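Local coordinates for CHAD domain protein (Streptomyces chartreusis, PDB 6RN5) that probably binds polyphosphate and also holds copper ions within an all-helical CHAD fold, at residues A71-H74 with L79-T82; L73-S78 with R288-A293; N114-L119 with A173-L178; Q329-P334 with Y342-L347. All coordinates share one frame; numbering follows the deposited sequence.

Contact 1. Residues A71-H74 with L79-T82; sequences ATLH and LLDT
Leu80, in the turn that follows helix 56-75, reaches back to meet Leu73 on the last turn of that helix. From the backbone its CB points toward the helix, and a first torsion of -60° sets CG beside the backbone N, so that the chain carries on in that direction. At CG the side chain forks. CD1 is the branch that makes the contact: it comes within 4.1 Å of Leu73 CD1, and it also lies 4.3 Å from Thr72 O, just grazing the helix backbone. The two leucine side chains run at about a right angle to each other, so they meet methyl to methyl rather than lying alongside.

Other elements complete the packing around the two leucines. Leu73 packs on Leu28 of helix 21-42 and on Trp84 and Met88 of helix 82-120, while Leu80 touches Cys85 and Val217. Asp81, next in the chain, is the N-cap of helix 82-120, its OD1 accepting from Trp84 N. Branched aliphatic groups suit this place because only dispersion and the exclusion of water join the two segments; the polar bonds that hold the turn are made by Leu79 and Asp81 to Thr220, Pro218 and Trp84.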
loop_
_atom_site.group_PDB
_atom_site.type_symbol
_atom_site.label_atom_id
_atom_site.label_comp_id
_atom_site.label_asym_id
_atom_site.label_seq_id
_atom_site.Cartn_x
_atom_site.Cartn_y
_atom_site.Cartn_z
ATOM N N ALA A 71 23.986 9.283 26.967
ATOM C CA ALA A 71 23.891 7.821 27.024
ATOM C C ALA A 71 24.810 7.209 28.078
ATOM O O ALA A 71 24.420 6.320 28.846
ATOM C CB ALA A 71 24.205 7.206 25.660
ATOM N N THR A 72 26.039 7.676 28.087
ATOM C CA THR A 72 27.064 7.169 28.975
ATOM C C THR A 72 26.659 7.387 30.434
ATOM O O THR A 72 26.828 6.500 31.271
ATOM C CB THR A 72 28.381 7.843 28.658
ATOM O OG1 THR A 72 28.745 7.505 27.314
ATOM C CG2 THR A 72 29.480 7.371 29.565
ATOM N N LEU A 73 26.104 8.557 30.713
ATOM C CA LEU A 73 25.664 8.905 32.053
ATOM C C LEU A 73 24.459 8.055 32.464
ATOM O O LEU A 73 24.120 8.019 33.610
ATOM C CB LEU A 73 25.355 10.402 32.155
ATOM C CG LEU A 73 26.546 11.273 32.607
ATOM C CD1 LEU A 73 27.810 11.033 31.823
ATOM C CD2 LEU A 73 26.186 12.742 32.529
ATOM N N HIS A 74 23.806 7.395 31.517
ATOM C CA HIS A 74 22.666 6.552 31.829
ATOM C C HIS A 74 23.210 5.174 32.118
ATOM O O HIS A 74 23.028 4.676 33.204
ATOM C CB HIS A 74 21.664 6.506 30.646
ATOM C CG HIS A 74 20.436 5.718 30.932
ATOM N ND1 HIS A 74 20.275 4.413 30.534
ATOM C CD2 HIS A 74 19.316 6.045 31.613
ATOM C CE1 HIS A 74 19.099 3.975 30.933
ATOM N NE2 HIS A 74 18.492 4.946 31.586
ATOM N N LEU A 79 28.669 4.196 38.185
ATOM C CA LEU A 79 30.080 4.544 38.425
ATOM C C LEU A 79 30.357 6.049 38.569
ATOM O O LEU A 79 31.494 6.429 38.691
ATOM C CB LEU A 79 30.974 3.943 37.327
ATOM C CG LEU A 79 30.898 2.406 37.315
ATOM C CD1 LEU A 79 31.922 1.888 36.354
ATOM C CD2 LEU A 79 31.160 1.813 38.689
ATOM N N LEU A 80 29.316 6.881 38.615
ATOM C CA LEU A 80 29.449 8.337 38.531
ATOM C C LEU A 80 28.584 8.963 39.628
ATOM O O LEU A 80 27.644 8.375 40.060
ATOM C CB LEU A 80 28.980 8.812 37.146
ATOM C CG LEU A 80 29.731 8.251 35.928
ATOM C CD1 LEU A 80 28.953 8.302 34.608
ATOM C CD2 LEU A 80 31.016 9.005 35.730
ATOM N N ASP A 81 28.908 10.161 40.067
ATOM C CA ASP A 81 28.057 10.907 41.015
ATOM C C ASP A 81 26.624 11.046 40.531
ATOM O O ASP A 81 26.369 11.590 39.441
ATOM C CB ASP A 81 28.660 12.280 41.227
ATOM C CG ASP A 81 27.892 13.113 42.220
ATOM O OD1 ASP A 81 26.762 13.585 41.952
ATOM O OD2 ASP A 81 28.464 13.340 43.271
ATOM N N THR A 82 25.679 10.581 41.350
ATOM C CA THR A 82 24.312 10.481 40.924
ATOM C C THR A 82 23.690 11.845 40.609
ATOM O O THR A 82 23.069 11.993 39.539
ATOM C CB THR A 82 23.470 9.705 41.952
ATOM O OG1 THR A 82 23.892 8.355 41.935
ATOM C CG2 THR A 82 22.010 9.687 41.590
#

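Contact 2. Residues L73-S78 with R288-A293; sequences LHTFQS and RYAREA. With SO4 (sulfate ion), chain G.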
loop_
_atom_site.group_PDB
_atom_site.type_symbol
_atom_site.label_atom_id
_atom_site.label_comp_id
_atom_site.label_asym_id
_atom_site.label_seq_id
_atom_site.Cartn_x
_atom_site.Cartn_y
_atom_site.Cartn_z
ATOM N N LEU A 73 26.104 8.557 30.713
ATOM C CA LEU A 73 25.664 8.905 32.053
ATOM C C LEU A 73 24.459 8.055 32.464
ATOM O O LEU A 73 24.120 8.019 33.610
ATOM C CB LEU A 73 25.355 10.402 32.155
ATOM C CG LEU A 73 26.546 11.273 32.607
ATOM C CD1 LEU A 73 27.810 11.033 31.823
ATOM C CD2 LEU A 73 26.186 12.742 32.529
ATOM N N HIS A 74 23.806 7.395 31.517
ATOM C CA HIS A 74 22.666 6.552 31.829
ATOM C C HIS A 74 23.210 5.174 32.118
ATOM O O HIS A 74 23.028 4.676 33.204
ATOM C CB HIS A 74 21.664 6.506 30.646
ATOM C CG HIS A 74 20.436 5.718 30.932
ATOM N ND1 HIS A 74 20.275 4.413 30.534
ATOM C CD2 HIS A 74 19.316 6.045 31.613
ATOM C CE1 HIS A 74 19.099 3.975 30.933
ATOM N NE2 HIS A 74 18.492 4.946 31.586
ATOM N N THR A 75 23.857 4.574 31.114
ATOM C CA THR A 75 24.347 3.188 31.163
ATOM C C THR A 75 25.287 2.950 32.350
ATOM O O THR A 75 25.274 1.858 32.955
ATOM C CB THR A 75 25.068 2.829 29.841
ATOM O OG1 THR A 75 24.164 2.990 28.748
ATOM C CG2 THR A 75 25.569 1.412 29.852
ATOM N N PHE A 76 26.124 3.957 32.642
ATOM C CA PHE A 76 27.236 3.829 33.595
ATOM C C PHE A 76 27.031 4.746 34.772
ATOM O O PHE A 76 27.978 5.141 35.457
ATOM C CB PHE A 76 28.595 4.122 32.915
ATOM C CG PHE A 76 28.888 3.247 31.707
ATOM C CD1 PHE A 76 29.448 1.974 31.855
ATOM C CD2 PHE A 76 28.638 3.707 30.410
ATOM C CE1 PHE A 76 29.735 1.186 30.724
ATOM C CE2 PHE A 76 28.915 2.916 29.284
ATOM C CZ PHE A 76 29.452 1.662 29.438
ATOM N N GLN A 77 25.765 5.039 35.030
ATOM C CA GLN A 77 25.387 5.936 36.089
ATOM C C GLN A 77 25.905 5.439 37.413
ATOM O O GLN A 77 26.266 6.243 38.241
ATOM C CB GLN A 77 23.867 6.096 36.209
ATOM C CG GLN A 77 23.501 7.212 37.187
ATOM C CD GLN A 77 22.064 7.686 37.074
ATOM O OE1 GLN A 77 21.285 7.467 37.989
ATOM N NE2 GLN A 77 21.706 8.344 35.943
ATOM N N SER A 78 25.965 4.125 37.604
ATOM C CA SER A 78 26.394 3.602 38.914
ATOM C C SER A 78 27.850 3.917 39.203
ATOM O O SER A 78 28.237 3.890 40.341
ATOM C CB SER A 78 26.160 2.086 39.008
ATOM O OG SER A 78 26.736 1.423 37.910
ATOM N N ARG A 288 24.891 0.780 21.463
ATOM C CA ARG A 288 26.001 1.093 20.559
ATOM C C ARG A 288 27.032 1.929 21.257
ATOM O O ARG A 288 28.213 1.647 21.178
ATOM C CB ARG A 288 25.485 1.787 19.299
ATOM C CG ARG A 288 25.027 0.787 18.214
ATOM C CD ARG A 288 25.502 1.321 16.839
ATOM N NE ARG A 288 24.823 2.577 16.655
ATOM C CZ ARG A 288 25.330 3.791 16.491
ATOM N NH1 ARG A 288 26.620 4.031 16.328
ATOM N NH2 ARG A 288 24.462 4.789 16.408
ATOM N N TYR A 289 26.559 2.887 22.032
ATOM C CA TYR A 289 27.428 3.848 22.684
ATOM C C TYR A 289 28.112 3.267 23.881
ATOM O O TYR A 289 29.168 3.741 24.253
ATOM C CB TYR A 289 26.636 5.091 23.107
ATOM C CG TYR A 289 26.023 5.883 21.980
ATOM C CD1 TYR A 289 26.494 5.778 20.669
ATOM C CD2 TYR A 289 25.011 6.803 22.239
ATOM C CE1 TYR A 289 25.956 6.554 19.658
ATOM C CE2 TYR A 289 24.469 7.564 21.238
ATOM C CZ TYR A 289 24.932 7.449 19.945
ATOM O OH TYR A 289 24.350 8.222 18.919
ATOM N N ALA A 290 27.500 2.249 24.484
ATOM C CA ALA A 290 28.132 1.485 25.553
ATOM C C ALA A 290 29.302 0.657 25.011
ATOM O O ALA A 290 30.385 0.622 25.626
ATOM C CB ALA A 290 27.091 0.583 26.259
ATOM N N ARG A 291 29.080 -0.047 23.902
ATOM C CA ARG A 291 30.177 -0.705 23.189
ATOM C C ARG A 291 31.317 0.290 22.923
ATOM O O ARG A 291 32.469 -0.054 23.118
ATOM C CB ARG A 291 29.701 -1.335 21.868
ATOM C CG ARG A 291 28.895 -2.613 22.094
ATOM C CD ARG A 291 28.277 -3.195 20.815
ATOM N NE ARG A 291 29.210 -3.993 19.997
ATOM C CZ ARG A 291 29.711 -3.636 18.806
ATOM N NH1 ARG A 291 29.397 -2.478 18.210
ATOM N NH2 ARG A 291 30.543 -4.454 18.190
ATOM N N GLU A 292 30.999 1.511 22.469
ATOM C CA GLU A 292 32.033 2.560 22.288
ATOM C C GLU A 292 32.777 2.866 23.609
ATOM O O GLU A 292 33.997 2.935 23.641
ATOM C CB GLU A 292 31.409 3.860 21.775
ATOM C CG GLU A 292 30.899 3.805 20.344
ATOM C CD GLU A 292 30.672 5.179 19.760
ATOM O OE1 GLU A 292 30.998 6.209 20.411
ATOM O OE2 GLU A 292 30.180 5.244 18.616
ATOM N N ALA A 293 32.039 3.088 24.691
ATOM C CA ALA A 293 32.647 3.448 25.965
ATOM C C ALA A 293 33.647 2.407 26.496
ATOM O O ALA A 293 34.695 2.730 27.105
ATOM C CB ALA A 293 31.532 3.691 26.992
HETATM S S SO4 G . 25.557 7.959 15.538
HETATM O O1 SO4 G . 25.808 9.226 16.195
HETATM O O2 SO4 G . 26.880 7.342 15.277
HETATM O O3 SO4 G . 24.849 8.146 14.267
HETATM O O4 SO4 G . 24.674 7.159 16.422
#
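Phe76 makes a buried apolar contact with Ala290 and Ala293 where the end of helix 56-75 lies against helix 274-295. Phe76 is the first residue to leave helical geometry, and with CG anti to the carbonyl carbon (chi1 -57°) its ring projects over to the other helix. CE2 lies 3.6 Å from Ala293 CB, an oblique approach, while CZ is 4.1 Å from Ala290 CB. Ala290 O sits at the ring edge, near its plane. Small alanines suit this surface because they let the ring come right up to the helix backbone. Beside it, Thr75 CG2 lies 4.0 Å from Ala290 CB; the methyl also stands 3.7 Å above one face of the Phe76 ring, near its rim. Replacing Phe76 with an alanine here would probably open a gap against Ala290 and Ala293 and leave the Thr75 methyl without the ring beneath it.

The neighbouring residues of helix 274-295 are polar. Tyr289 OH donates to O4 of a sulfate, probably from the crystallisation liquor, at 2.7 Å, and the guanidinium of Arg288 holds the ion at its edge, with the sulfur in its plane. Arg64, Arg67 and Arg68 bind the same ion, and Glu292 forms a salt bridge with Arg68. Such a basic cluster on a CHAD helical bundle is consistent with a surface that binds polyphosphate.

Contact 3. Residues N114-L119 with A173-L178; sequences NALHRL and AKAGAL
Leu116 of helix 82-120 meets helix 170-198 at Ala175 and Gly176, midway along the segment 173-178. That segment begins with Ala173, which faces away from the leucine and packs on Leu168. Lys174 likewise points away, its side chain touching Thr340 of helix 338-366.

Ala175 makes the first contact. Its CB points toward helix 82-120 and lies 4.3 Å from Leu116 CD1, while Leu116 CD1 stands 4.2 Å from Ala175 C. Gly176 comes next and takes the closest approach: Leu116 CD1 rests 3.6 Å from Gly176 CA and 3.7 Å from Gly176 N. A side chain here would point toward the leucine; with none, CD1 rests directly on the backbone, and the CA atoms of Leu116 and Gly176 stand 7.2 Å apart. This is simple helix-against-helix packing within the helical bundle of the CHAD fold, one long aliphatic residue fitted to a small alanine-glycine patch. In Leu116 the second torsion is nearly extended (chi2 169°), which carries CD1 outward to that patch.

Beyond the glycine, Leu178 turns to Ile336 in a loop. On the other helix, Leu116 also packs on Ile261 of the second subunit, Leu119 meets Leu260 of that subunit, and Arg118 forms a salt bridge with Asp350. The side chain of Leu116 lies about 12 Å from a bound copper ion.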
loop_
_atom_site.group_PDB
_atom_site.type_symbol
_atom_site.label_atom_id
_atom_site.label_comp_id
_atom_site.label_asym_id
_atom_site.label_seq_id
_atom_site.Cartn_x
_atom_site.Cartn_y
_atom_site.Cartn_z
ATOM N N ASN A 114 10.006 13.421 -2.307
ATOM C CA ASN A 114 10.411 12.206 -3.021
ATOM C C ASN A 114 9.241 11.231 -3.154
ATOM O O ASN A 114 8.972 10.766 -4.238
ATOM C CB ASN A 114 11.589 11.512 -2.328
ATOM C CG ASN A 114 12.889 12.263 -2.508
ATOM O OD1 ASN A 114 13.077 12.989 -3.491
ATOM N ND2 ASN A 114 13.768 12.129 -1.553
ATOM N N ALA A 115 8.524 10.967 -2.058
ATOM C CA ALA A 115 7.475 9.974 -2.092
ATOM C C ALA A 115 6.348 10.377 -3.038
ATOM O O ALA A 115 5.858 9.549 -3.784
ATOM C CB ALA A 115 6.964 9.683 -0.693
ATOM N N LEU A 116 5.956 11.648 -3.037
ATOM C CA LEU A 116 4.921 12.146 -3.961
ATOM C C LEU A 116 5.269 12.039 -5.467
ATOM O O LEU A 116 4.382 11.810 -6.322
ATOM C CB LEU A 116 4.609 13.620 -3.671
ATOM C CG LEU A 116 3.718 13.968 -2.470
ATOM C CD1 LEU A 116 3.790 15.469 -2.263
ATOM C CD2 LEU A 116 2.269 13.513 -2.639
ATOM N N HIS A 117 6.531 12.304 -5.770
ATOM C CA HIS A 117 7.059 12.197 -7.121
ATOM C C HIS A 117 6.934 10.744 -7.547
ATOM O O HIS A 117 6.363 10.448 -8.598
ATOM C CB HIS A 117 8.533 12.654 -7.206
ATOM C CG HIS A 117 8.720 14.138 -7.401
ATOM N ND1 HIS A 117 7.980 14.880 -8.302
ATOM C CD2 HIS A 117 9.598 15.008 -6.836
ATOM C CE1 HIS A 117 8.373 16.144 -8.264
ATOM N NE2 HIS A 117 9.360 16.248 -7.388
ATOM N N ARG A 118 7.410 9.857 -6.682
ATOM C CA ARG A 118 7.289 8.410 -6.878
ATOM C C ARG A 118 5.842 7.958 -7.052
ATOM O O ARG A 118 5.492 7.249 -8.009
ATOM C CB ARG A 118 7.935 7.701 -5.696
ATOM C CG ARG A 118 7.686 6.220 -5.637
ATOM C CD ARG A 118 8.675 5.530 -4.720
ATOM N NE ARG A 118 8.607 5.981 -3.326
ATOM C CZ ARG A 118 7.604 5.730 -2.479
ATOM N NH1 ARG A 118 6.532 5.027 -2.868
ATOM N NH2 ARG A 118 7.680 6.178 -1.222
ATOM N N LEU A 119 4.981 8.381 -6.143
ATOM C CA LEU A 119 3.585 7.974 -6.184
ATOM C C LEU A 119 2.785 8.571 -7.367
ATOM O O LEU A 119 1.655 8.127 -7.658
ATOM C CB LEU A 119 2.896 8.374 -4.882
ATOM C CG LEU A 119 3.413 7.664 -3.651
ATOM C CD1 LEU A 119 3.029 8.440 -2.392
ATOM C CD2 LEU A 119 2.888 6.242 -3.634
ATOM N N ALA A 173 0.677 17.979 -6.779
ATOM C CA ALA A 173 1.405 19.228 -6.902
ATOM C C ALA A 173 0.995 20.139 -5.786
ATOM O O ALA A 173 1.844 20.759 -5.148
ATOM C CB ALA A 173 1.142 19.898 -8.232
ATOM N N LYS A 174 -0.305 20.203 -5.549
ATOM C CA LYS A 174 -0.802 20.981 -4.449
ATOM C C LYS A 174 -0.363 20.451 -3.116
ATOM O O LYS A 174 -0.055 21.263 -2.254
ATOM C CB LYS A 174 -2.310 21.098 -4.475
ATOM C CG LYS A 174 -2.748 22.242 -5.381
ATOM C CD LYS A 174 -4.241 22.213 -5.612
ATOM C CE LYS A 174 -4.729 23.487 -6.275
ATOM N NZ LYS A 174 -6.219 23.442 -6.378
ATOM N N ALA A 175 -0.354 19.120 -2.935
ATOM C CA ALA A 175 0.042 18.549 -1.643
ATOM C C ALA A 175 1.492 18.887 -1.389
ATOM O O ALA A 175 1.866 19.182 -0.271
ATOM C CB ALA A 175 -0.153 17.037 -1.599
ATOM N N GLY A 176 2.286 18.855 -2.462
ATOM C CA GLY A 176 3.698 19.099 -2.412
ATOM C C GLY A 176 4.006 20.502 -1.980
ATOM O O GLY A 176 4.888 20.738 -1.142
ATOM N N ALA A 177 3.263 21.438 -2.546
ATOM C CA ALA A 177 3.442 22.828 -2.238
ATOM C C ALA A 177 2.947 23.152 -0.796
ATOM O O ALA A 177 3.533 23.990 -0.074
ATOM C CB ALA A 177 2.690 23.660 -3.257
ATOM N N LEU A 178 1.861 22.511 -0.395
ATOM C CA LEU A 178 1.351 22.670 0.972
ATOM C C LEU A 178 2.394 22.226 2.022
ATOM O O LEU A 178 2.706 22.943 2.943
ATOM C CB LEU A 178 0.052 21.890 1.126
ATOM C CG LEU A 178 -0.608 21.952 2.496
ATOM C CD1 LEU A 178 -1.078 23.366 2.781
ATOM C CD2 LEU A 178 -1.769 20.971 2.544
#

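Contact 4. Residues Q329-P334 with Y342-L347; sequences QAARTP and YALGVL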
loop_
_atom_site.group_PDB
_atom_site.type_symbol
_atom_site.label_atom_id
_atom_site.label_comp_id
_atom_site.label_asym_id
_atom_site.label_seq_id
_atom_site.Cartn_x
_atom_site.Cartn_y
_atom_site.Cartn_z
ATOM N N GLN A 329 -1.703 15.278 9.260
ATOM C CA GLN A 329 -1.949 16.555 9.827
ATOM C C GLN A 329 -2.145 17.614 8.735
ATOM O O GLN A 329 -3.019 18.434 8.841
ATOM C CB GLN A 329 -0.820 16.934 10.817
ATOM C CG GLN A 329 -1.103 18.227 11.626
ATOM C CD GLN A 329 -2.378 18.171 12.496
ATOM O OE1 GLN A 329 -2.632 17.190 13.198
ATOM N NE2 GLN A 329 -3.190 19.222 12.426
ATOM N N ALA A 330 -1.360 17.580 7.678
ATOM C CA ALA A 330 -1.567 18.492 6.593
ATOM C C ALA A 330 -2.967 18.350 5.946
ATOM O O ALA A 330 -3.542 19.311 5.486
ATOM C CB ALA A 330 -0.484 18.272 5.524
ATOM N N ALA A 331 -3.493 17.151 5.917
ATOM C CA ALA A 331 -4.825 16.899 5.385
ATOM C C ALA A 331 -5.941 17.551 6.201
ATOM O O ALA A 331 -7.044 17.701 5.693
ATOM C CB ALA A 331 -5.067 15.388 5.312
ATOM N N ARG A 332 -5.640 17.953 7.440
ATOM C CA ARG A 332 -6.597 18.700 8.239
ATOM C C ARG A 332 -6.481 20.219 8.082
ATOM O O ARG A 332 -7.198 20.936 8.722
ATOM C CB ARG A 332 -6.409 18.384 9.698
ATOM C CG ARG A 332 -6.300 16.920 10.004
ATOM C CD ARG A 332 -6.390 16.679 11.507
ATOM N NE ARG A 332 -7.720 16.158 11.861
ATOM C CZ ARG A 332 -8.762 16.880 12.286
ATOM N NH1 ARG A 332 -9.916 16.272 12.540
ATOM N NH2 ARG A 332 -8.672 18.199 12.474
ATOM N N THR A 333 -5.565 20.713 7.264
ATOM C CA THR A 333 -5.434 22.134 7.036
ATOM C C THR A 333 -6.756 22.664 6.441
ATOM O O THR A 333 -7.299 22.046 5.528
ATOM C CB THR A 333 -4.337 22.383 6.001
ATOM O OG1 THR A 333 -3.130 21.790 6.464
ATOM C CG2 THR A 333 -4.106 23.881 5.729
ATOM N N PRO A 334 -7.294 23.787 6.963
ATOM C CA PRO A 334 -8.615 24.209 6.465
ATOM C C PRO A 334 -8.519 24.741 5.042
ATOM O O PRO A 334 -7.446 25.183 4.617
ATOM C CB PRO A 334 -9.046 25.275 7.449
ATOM C CG PRO A 334 -7.799 25.756 8.104
ATOM C CD PRO A 334 -6.755 24.670 8.008
ATOM N N TYR A 342 -6.742 14.061 -1.037
ATOM C CA TYR A 342 -6.697 12.708 -1.580
ATOM C C TYR A 342 -5.276 12.310 -1.757
ATOM O O TYR A 342 -4.904 11.227 -1.379
ATOM C CB TYR A 342 -7.468 12.700 -2.897
ATOM C CG TYR A 342 -7.444 11.438 -3.760
ATOM C CD1 TYR A 342 -6.342 11.146 -4.594
ATOM C CD2 TYR A 342 -8.559 10.618 -3.823
ATOM C CE1 TYR A 342 -6.357 10.032 -5.419
ATOM C CE2 TYR A 342 -8.595 9.512 -4.652
ATOM C CZ TYR A 342 -7.503 9.234 -5.452
ATOM O OH TYR A 342 -7.558 8.133 -6.236
ATOM N N ALA A 343 -4.443 13.208 -2.281
ATOM C CA ALA A 343 -3.050 12.905 -2.412
ATOM C C ALA A 343 -2.386 12.628 -1.065
ATOM O O ALA A 343 -1.530 11.761 -0.955
ATOM C CB ALA A 343 -2.317 14.048 -3.100
ATOM N N LEU A 344 -2.749 13.414 -0.064
ATOM C CA LEU A 344 -2.183 13.277 1.239
ATOM C C LEU A 344 -2.590 11.972 1.875
ATOM O O LEU A 344 -1.806 11.399 2.605
ATOM C CB LEU A 344 -2.618 14.450 2.122
ATOM C CG LEU A 344 -2.065 15.808 1.713
ATOM C CD1 LEU A 344 -2.776 16.884 2.532
ATOM C CD2 LEU A 344 -0.581 15.845 1.976
ATOM N N GLY A 345 -3.812 11.512 1.621
ATOM C CA GLY A 345 -4.227 10.152 2.043
ATOM C C GLY A 345 -3.328 9.022 1.527
ATOM O O GLY A 345 -2.983 8.098 2.269
ATOM N N VAL A 346 -2.946 9.123 0.253
ATOM C CA VAL A 346 -2.087 8.160 -0.385
ATOM C C VAL A 346 -0.703 8.196 0.247
ATOM O O VAL A 346 -0.088 7.167 0.548
ATOM C CB VAL A 346 -1.946 8.478 -1.898
ATOM C CG1 VAL A 346 -0.997 7.524 -2.573
ATOM C CG2 VAL A 346 -3.293 8.349 -2.600
ATOM N N LEU A 347 -0.216 9.413 0.439
ATOM C CA LEU A 347 1.099 9.644 1.021
ATOM C C LEU A 347 1.231 9.162 2.471
ATOM O O LEU A 347 2.235 8.611 2.854
ATOM C CB LEU A 347 1.390 11.123 0.922
ATOM C CG LEU A 347 2.718 11.644 1.362
ATOM C CD1 LEU A 347 3.816 10.951 0.571
ATOM C CD2 LEU A 347 2.682 13.144 1.098
#
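Leu344 sets its CD1 methyl on the last turn of helix 305-331, against Ala330 and Ala331. The methyl meets backbone as much as side chain: Leu344 CD1 lies 3.5 Å from Ala331 N and 3.7 Å from Ala330 C. The two alanine methyls stand a little farther off, Ala331 CB at 3.9 Å and Ala330 CB at 4.0 Å from Leu344 CD1. A chi1 of -67° turns CG away from the leucine's own carbonyl carbon, and CD1 is carried out from helix 338-366 onto the backbone between the two alanine methyls. Alanines suit this place, since their small groups let the leucine come close to the helix.

One shell out, Thr333 fixes the end of that helix. Its OG1 donates to Ala330 O at 2.7 Å, and Thr333 N bonds to Ala330 O at 3.0 Å, both from the same face of the carbonyl; OG1 stands 24° out of the carbonyl plane. Gln182 of helix 170-198 makes a further hydrogen bond to Thr333 OG1, tying the turn to a third helix.

Beyond these lies the second subunit, whose Tyr342 packs on Ala331 and whose Gly345 packs on Val346. Leu344 also lies about 6 Å, side chain to side chain, from the copper ligand His348. The contact is van der Waals packing of one methyl on alanine methyls and backbone, while the polar bonds that close the helix sit beside it, which implies that packing and hydrogen bonding do separate jobs here.

How the contacts relate
All four contacts are buried and join apolar side chains, though Ala331 in contact 4 is partly exposed. They fall in two groups on opposite sides of the chain's centre. Contacts 1 and 2 share Leu73 and His74 on helix 56-75 and touch where Ala71 packs on Tyr289; beside the apolar patch of contact 2 a sulfate is held by arginines and Tyr289. Contacts 3 and 4 lie about 42 to 45 Å from that pair, centre to centre, and meet through Leu347 against Ala115 and Leu116, and Ala175 against Leu344. Both touch the second subunit, with a bound copper ion about 10 to 12 Å from their side chains, and leucine meets small residues in each, whereas contact 1 pairs leucine with leucine.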